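Local coordinates for DUF5625 domain-containing protein (Sulfurospirillum deleyianum, PDB 3NKG) that is of unknown function, a single-chain beta-rich protein whose two four-stranded antiparallel sheets pack face to face as a sandwich, at residues E21-I35 / D134-R148. Sequence-based numbering, arbitrary orientation. Where two conformers were deposited one is given.
Sequences EKEVKIEESWSYHLI and DITTISLDKGKYIFR
Two strand-turn-strand units pair antiparallel at one end of a beta sandwich: 21-26 runs beside 143-148 in one sheet, 30-35 beside 134-140 in the other, and both segments pass from one sheet to the other at 27-29 and 141-142. There Ser29 OG accepts a nearly straight bond (173°) from Lys142 N at 2.9 Å. Between the sheets, Val24 CG2 packs 3.5 Å from Phe147 CD1, and Ile26 does double duty: its CG1 lies 3.4 Å from Tyr145 CE1, while CD1 sits over the centre of the Tyr32 ring and 3.8 Å from Leu140 CD1. With Ile26 CG1 anti to the carbonyl carbon (chi1 -56°), that branch reaches the Tyr145 ring and CG2 rests against Asp141 O. Both tyrosine hydroxyls donate to turn carbonyls, Tyr32 OH to Glu28 O at 2.7 Å and Tyr145 OH to Asp141 O at 2.5 Å, a short distance. A leucine in place of Tyr145 would probably leave Asp141 O without this donor and the flank of Ile26 less well packed. On an outer face, Thr137 OG1 meets His33 ND1 in the imidazole plane, 2.9 Å away. A classic bulge sets Ile135 and Thr136 against Leu34. Apolar packing thus joins the two sheets, while the buried tyrosines spend their hydroxyls on carbonyls of the turns.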
loop_
_atom_site.group_PDB
_atom_site.type_symbol
_atom_site.label_atom_id
_atom_site.label_comp_id
_atom_site.label_asym_id
_atom_site.label_seq_id
_atom_site.Cartn_x
_atom_site.Cartn_y
_atom_site.Cartn_z
ATOM N N GLU A 21 -1.617 -3.279 14.986
ATOM C CA GLU A 21 -2.238 -2.097 15.566
ATOM C C GLU A 21 -1.151 -1.178 16.133
ATOM O O GLU A 21 -0.330 -1.616 16.931
ATOM C CB GLU A 21 -3.208 -2.544 16.664
ATOM C CG GLU A 21 -4.192 -1.520 17.142
ATOM C CD GLU A 21 -5.266 -2.135 18.035
ATOM O OE1 GLU A 21 -6.079 -2.941 17.527
ATOM O OE2 GLU A 21 -5.307 -1.805 19.241
ATOM N N LYS A 22 -1.107 0.076 15.701
ATOM C CA LYS A 22 -0.160 1.012 16.305
ATOM C C LYS A 22 -0.739 2.398 16.570
ATOM O O LYS A 22 -1.618 2.867 15.843
ATOM C CB LYS A 22 1.127 1.109 15.485
ATOM C CG LYS A 22 1.987 -0.136 15.611
ATOM C CD LYS A 22 3.097 -0.187 14.575
ATOM C CE LYS A 22 3.725 -1.577 14.530
ATOM N NZ LYS A 22 4.852 -1.670 13.557
ATOM N N GLU A 23 -0.258 3.035 17.633
ATOM C CA GLU A 23 -0.618 4.409 17.906
ATOM C C GLU A 23 0.185 5.300 16.976
ATOM O O GLU A 23 1.357 5.067 16.712
ATOM C CB GLU A 23 -0.352 4.789 19.360
ATOM C CG GLU A 23 -0.692 6.237 19.657
ATOM C CD GLU A 23 -0.527 6.590 21.132
ATOM O OE1 GLU A 23 -0.723 5.697 21.996
ATOM O OE2 GLU A 23 -0.197 7.764 21.422
ATOM N N VAL A 24 -0.474 6.329 16.485
ATOM C CA VAL A 24 0.080 7.161 15.468
ATOM C C VAL A 24 -0.179 8.603 15.853
ATOM O O VAL A 24 -1.319 8.983 16.144
ATOM C CB VAL A 24 -0.623 6.873 14.120
ATOM C CG1 VAL A 24 -0.349 8.002 13.136
ATOM C CG2 VAL A 24 -0.187 5.512 13.589
ATOM N N LYS A 25 0.879 9.407 15.833
ATOM C CA LYS A 25 0.766 10.808 16.181
ATOM C C LYS A 25 0.853 11.672 14.940
ATOM O O LYS A 25 1.849 11.649 14.233
ATOM C CB LYS A 25 1.845 11.193 17.196
ATOM C CG LYS A 25 1.710 12.616 17.742
ATOM C CD LYS A 25 2.576 12.817 18.984
ATOM C CE LYS A 25 2.454 14.227 19.550
ATOM N NZ LYS A 25 3.300 14.407 20.779
ATOM N N ILE A 26 -0.208 12.425 14.674
ATOM C CA ILE A 26 -0.225 13.407 13.602
ATOM C C ILE A 26 0.153 14.794 14.152
ATOM O O ILE A 26 -0.566 15.345 14.998
ATOM C CB ILE A 26 -1.616 13.474 12.941
ATOM C CG1 ILE A 26 -2.048 12.079 12.445
ATOM C CG2 ILE A 26 -1.631 14.503 11.823
ATOM C CD1 ILE A 26 -1.154 11.473 11.334
ATOM N N GLU A 27 1.257 15.351 13.648
ATOM C CA GLU A 27 1.812 16.623 14.119
ATOM C C GLU A 27 1.190 17.827 13.422
ATOM O O GLU A 27 1.197 18.934 13.957
ATOM C CB GLU A 27 3.330 16.686 13.881
ATOM C CG GLU A 27 4.093 15.374 14.057
ATOM C CD GLU A 27 4.393 15.034 15.513
ATOM O OE1 GLU A 27 3.905 15.747 16.422
ATOM O OE2 GLU A 27 5.123 14.043 15.744
ATOM N N GLU A 28 0.689 17.622 12.210
ATOM C CA GLU A 28 0.186 18.726 11.412
ATOM C C GLU A 28 -1.160 18.338 10.844
ATOM O O GLU A 28 -1.318 17.231 10.290
ATOM C CB GLU A 28 1.175 19.047 10.278
ATOM C CG GLU A 28 0.917 20.360 9.521
ATOM C CD GLU A 28 1.966 20.653 8.430
ATOM O OE1 GLU A 28 3.146 20.259 8.595
ATOM O OE2 GLU A 28 1.606 21.282 7.406
ATOM N N SER A 29 -2.137 19.231 10.987
ATOM C CA SER A 29 -3.418 19.032 10.332
ATOM C C SER A 29 -3.205 19.177 8.830
ATOM O O SER A 29 -2.980 20.282 8.329
ATOM C CB SER A 29 -4.456 20.052 10.833
ATOM O OG SER A 29 -4.693 19.874 12.219
ATOM N N TRP A 30 -3.263 18.060 8.112
ATOM C CA TRP A 30 -3.072 18.091 6.665
ATOM C C TRP A 30 -3.617 16.794 6.050
ATOM O O TRP A 30 -4.296 16.004 6.733
ATOM C CB TRP A 30 -1.582 18.237 6.360
ATOM C CG TRP A 30 -1.285 18.874 5.055
ATOM C CD1 TRP A 30 -0.849 18.254 3.922
ATOM C CD2 TRP A 30 -1.399 20.266 4.736
ATOM N NE1 TRP A 30 -0.681 19.174 2.916
ATOM C CE2 TRP A 30 -1.014 20.411 3.387
ATOM C CE3 TRP A 30 -1.781 21.399 5.467
ATOM C CZ2 TRP A 30 -0.998 21.658 2.749
ATOM C CZ3 TRP A 30 -1.768 22.634 4.826
ATOM C CH2 TRP A 30 -1.382 22.751 3.479
ATOM N N SER A 31 -3.338 16.564 4.769
ATOM C CA SER A 31 -3.736 15.301 4.167
ATOM C C SER A 31 -2.511 14.401 4.124
ATOM O O SER A 31 -1.369 14.898 4.032
ATOM C CB SER A 31 -4.333 15.479 2.760
ATOM O OG SER A 31 -3.419 16.089 1.863
ATOM N N TYR A 32 -2.764 13.095 4.208
ATOM C CA TYR A 32 -1.713 12.086 4.313
ATOM C C TYR A 32 -1.971 10.934 3.393
ATOM O O TYR A 32 -3.076 10.403 3.337
ATOM C CB TYR A 32 -1.626 11.512 5.729
ATOM C CG TYR A 32 -1.111 12.510 6.710
ATOM C CD1 TYR A 32 -1.949 13.484 7.241
ATOM C CD2 TYR A 32 0.231 12.513 7.078
ATOM C CE1 TYR A 32 -1.456 14.438 8.145
ATOM C CE2 TYR A 32 0.720 13.437 7.966
ATOM C CZ TYR A 32 -0.123 14.408 8.497
ATOM O OH TYR A 32 0.384 15.331 9.391
ATOM N N HIS A 33 -0.925 10.503 2.710
ATOM C CA HIS A 33 -1.012 9.306 1.904
ATOM C C HIS A 33 -0.823 8.074 2.770
ATOM O O HIS A 33 0.063 8.049 3.636
ATOM C CB HIS A 33 0.082 9.308 0.833
ATOM C CG HIS A 33 -0.022 10.441 -0.129
ATOM N ND1 HIS A 33 -1.210 10.785 -0.742
ATOM C CD2 HIS A 33 0.910 11.311 -0.587
ATOM C CE1 HIS A 33 -1.005 11.823 -1.535
ATOM N NE2 HIS A 33 0.271 12.166 -1.453
ATOM N N LEU A 34 -1.634 7.050 2.497
ATOM C CA LEU A 34 -1.483 5.725 3.085
ATOM C C LEU A 34 -1.081 4.784 1.958
ATOM O O LEU A 34 -1.770 4.710 0.948
ATOM C CB LEU A 34 -2.805 5.237 3.668
ATOM C CG LEU A 34 -3.536 6.147 4.647
ATOM C CD1 LEU A 34 -4.624 5.359 5.342
ATOM C CD2 LEU A 34 -2.571 6.713 5.666
ATOM N N ILE A 35 0.035 4.075 2.119
ATOM C CA ILE A 35 0.553 3.259 1.017
ATOM C C ILE A 35 1.164 1.984 1.546
ATOM O O ILE A 35 1.420 1.855 2.751
ATOM C CB ILE A 35 1.669 4.000 0.226
ATOM C CG1 ILE A 35 2.952 4.046 1.046
ATOM C CG2 ILE A 35 1.229 5.438 -0.183
ATOM C CD1 ILE A 35 4.094 4.788 0.388
ATOM N N ASP A 134 -0.413 2.512 -3.777
ATOM C CA ASP A 134 -1.122 3.614 -3.140
ATOM C C ASP A 134 -2.508 3.115 -2.711
ATOM O O ASP A 134 -3.243 2.549 -3.523
ATOM C CB ASP A 134 -1.229 4.792 -4.114
ATOM C CG ASP A 134 0.110 5.562 -4.277
ATOM O OD1 ASP A 134 1.041 5.302 -3.485
ATOM O OD2 ASP A 134 0.236 6.422 -5.188
ATOM N N ILE A 135 -2.853 3.286 -1.434
ATOM C CA ILE A 135 -4.154 2.845 -0.927
ATOM C C ILE A 135 -5.163 3.993 -0.940
ATOM O O ILE A 135 -6.209 3.931 -1.609
ATOM C CB ILE A 135 -4.075 2.324 0.522
ATOM C CG1 ILE A 135 -3.100 1.162 0.668
ATOM C CG2 ILE A 135 -5.437 1.884 1.006
ATOM C CD1 ILE A 135 -2.621 0.950 2.111
ATOM N N THR A 136 -4.863 5.043 -0.183
ATOM C CA THR A 136 -5.765 6.190 -0.116
ATOM C C THR A 136 -5.029 7.430 0.423
ATOM O O THR A 136 -3.877 7.351 0.865
ATOM C CB THR A 136 -7.040 5.869 0.747
ATOM O OG1 THR A 136 -8.041 6.883 0.562
ATOM C CG2 THR A 136 -6.691 5.761 2.240
ATOM N N THR A 137 -5.697 8.572 0.329
ATOM C CA THR A 137 -5.222 9.817 0.935
ATOM C C THR A 137 -6.316 10.296 1.882
ATOM O O THR A 137 -7.490 10.341 1.501
ATOM C CB THR A 137 -4.989 10.878 -0.142
ATOM O OG1 THR A 137 -4.066 10.377 -1.116
ATOM C CG2 THR A 137 -4.432 12.175 0.466
ATOM N N ILE A 138 -5.944 10.658 3.107
ATOM C CA ILE A 138 -6.920 11.019 4.124
ATOM C C ILE A 138 -6.504 12.308 4.866
ATOM O O ILE A 138 -5.320 12.497 5.213
ATOM C CB ILE A 138 -7.099 9.869 5.145
ATOM C CG1 ILE A 138 -8.140 10.233 6.207
ATOM C CG2 ILE A 138 -5.789 9.574 5.835
ATOM C CD1 ILE A 138 -8.311 9.139 7.273
ATOM N N SER A 139 -7.474 13.188 5.107
ATOM C CA SER A 139 -7.203 14.396 5.875
ATOM C C SER A 139 -7.295 14.084 7.363
ATOM O O SER A 139 -8.366 13.732 7.847
ATOM C CB SER A 139 -8.171 15.533 5.514
ATOM O OG SER A 139 -7.992 15.926 4.165
ATOM N N LEU A 140 -6.177 14.234 8.081
ATOM C CA LEU A 140 -6.134 14.012 9.536
ATOM C C LEU A 140 -5.756 15.305 10.263
ATOM O O LEU A 140 -4.833 16.018 9.841
ATOM C CB LEU A 140 -5.110 12.923 9.880
ATOM C CG LEU A 140 -5.417 11.557 9.228
ATOM C CD1 LEU A 140 -4.207 10.610 9.232
ATOM C CD2 LEU A 140 -6.595 10.918 9.915
ATOM N N ASP A 141 -6.479 15.610 11.340
ATOM C CA ASP A 141 -6.126 16.723 12.192
ATOM C C ASP A 141 -5.007 16.311 13.136
ATOM O O ASP A 141 -4.833 15.122 13.457
ATOM C CB ASP A 141 -7.344 17.193 12.992
ATOM C CG ASP A 141 -8.397 17.819 12.109
ATOM O OD1 ASP A 141 -8.056 18.191 10.950
ATOM O OD2 ASP A 141 -9.561 17.925 12.565
ATOM N N LYS A 142 -4.241 17.304 13.568
ATOM C CA LYS A 142 -3.222 17.113 14.587
ATOM C C LYS A 142 -3.843 16.372 15.753
ATOM O O LYS A 142 -4.929 16.710 16.200
ATOM C CB LYS A 142 -2.694 18.467 15.074
ATOM C CG LYS A 142 -2.357 19.437 13.963
ATOM C CD LYS A 142 -1.582 20.637 14.482
ATOM C CE LYS A 142 -0.981 21.441 13.335
ATOM N NZ LYS A 142 0.149 22.313 13.789
ATOM N N GLY A 143 -3.158 15.351 16.241
ATOM C CA GLY A 143 -3.673 14.572 17.337
ATOM C C GLY A 143 -3.087 13.185 17.379
ATOM O O GLY A 143 -2.103 12.895 16.706
ATOM N N LYS A 144 -3.718 12.320 18.171
ATOM C CA LYS A 144 -3.263 10.959 18.374
ATOM C C LYS A 144 -4.326 9.996 17.883
ATOM O O LYS A 144 -5.518 10.224 18.106
ATOM C CB LYS A 144 -3.006 10.703 19.859
ATOM C CG LYS A 144 -1.685 9.993 20.148
ATOM C CD LYS A 144 -0.791 10.791 21.110
ATOM C CE LYS A 144 -1.288 10.730 22.558
ATOM N NZ LYS A 144 -0.407 11.502 23.501
ATOM N N TYR A 145 -3.888 8.914 17.237
ATOM C CA TYR A 145 -4.795 7.945 16.623
ATOM C C TYR A 145 -4.319 6.506 16.847
ATOM O O TYR A 145 -3.121 6.256 17.035
ATOM C CB TYR A 145 -4.893 8.202 15.104
ATOM C CG TYR A 145 -5.372 9.591 14.760
ATOM C CD1 TYR A 145 -4.467 10.654 14.639
ATOM C CD2 TYR A 145 -6.727 9.850 14.566
ATOM C CE1 TYR A 145 -4.900 11.923 14.320
ATOM C CE2 TYR A 145 -7.174 11.119 14.256
ATOM C CZ TYR A 145 -6.254 12.155 14.135
ATOM O OH TYR A 145 -6.690 13.424 13.849
ATOM N N ILE A 146 -5.258 5.567 16.834
ATOM C CA ILE A 146 -4.915 4.157 16.735
ATOM C C ILE A 146 -5.253 3.668 15.330
ATOM O O ILE A 146 -6.415 3.714 14.902
ATOM C CB ILE A 146 -5.683 3.318 17.755
ATOM C CG1 ILE A 146 -5.402 3.848 19.180
ATOM C CG2 ILE A 146 -5.344 1.828 17.607
ATOM C CD1 ILE A 146 -3.951 4.013 19.458
ATOM N N PHE A 147 -4.233 3.201 14.613
ATOM C CA PHE A 147 -4.441 2.583 13.321
ATOM C C PHE A 147 -4.405 1.073 13.475
ATOM O O PHE A 147 -3.471 0.511 14.028
ATOM C CB PHE A 147 -3.341 3.013 12.364
ATOM C CG PHE A 147 -3.576 4.342 11.706
ATOM C CD1 PHE A 147 -3.540 5.521 12.447
ATOM C CD2 PHE A 147 -3.818 4.417 10.333
ATOM C CE1 PHE A 147 -3.752 6.760 11.836
ATOM C CE2 PHE A 147 -4.025 5.633 9.714
ATOM C CZ PHE A 147 -3.989 6.817 10.464
ATOM N N ARG A 148 -5.431 0.410 12.979
ATOM C CA ARG A 148 -5.424 -1.037 12.935
ATOM C C ARG A 148 -5.455 -1.435 11.463
ATOM O O ARG A 148 -6.298 -0.961 10.704
ATOM C CB ARG A 148 -6.637 -1.579 13.676
ATOM C CG ARG A 148 -6.744 -3.075 13.685
ATOM C CD ARG A 148 -8.054 -3.484 14.332
ATOM N NE ARG A 148 -8.406 -4.847 13.972
ATOM C CZ ARG A 148 -8.512 -5.850 14.834
ATOM N NH1 ARG A 148 -8.850 -7.061 14.394
ATOM N NH2 ARG A 148 -8.292 -5.641 16.131
#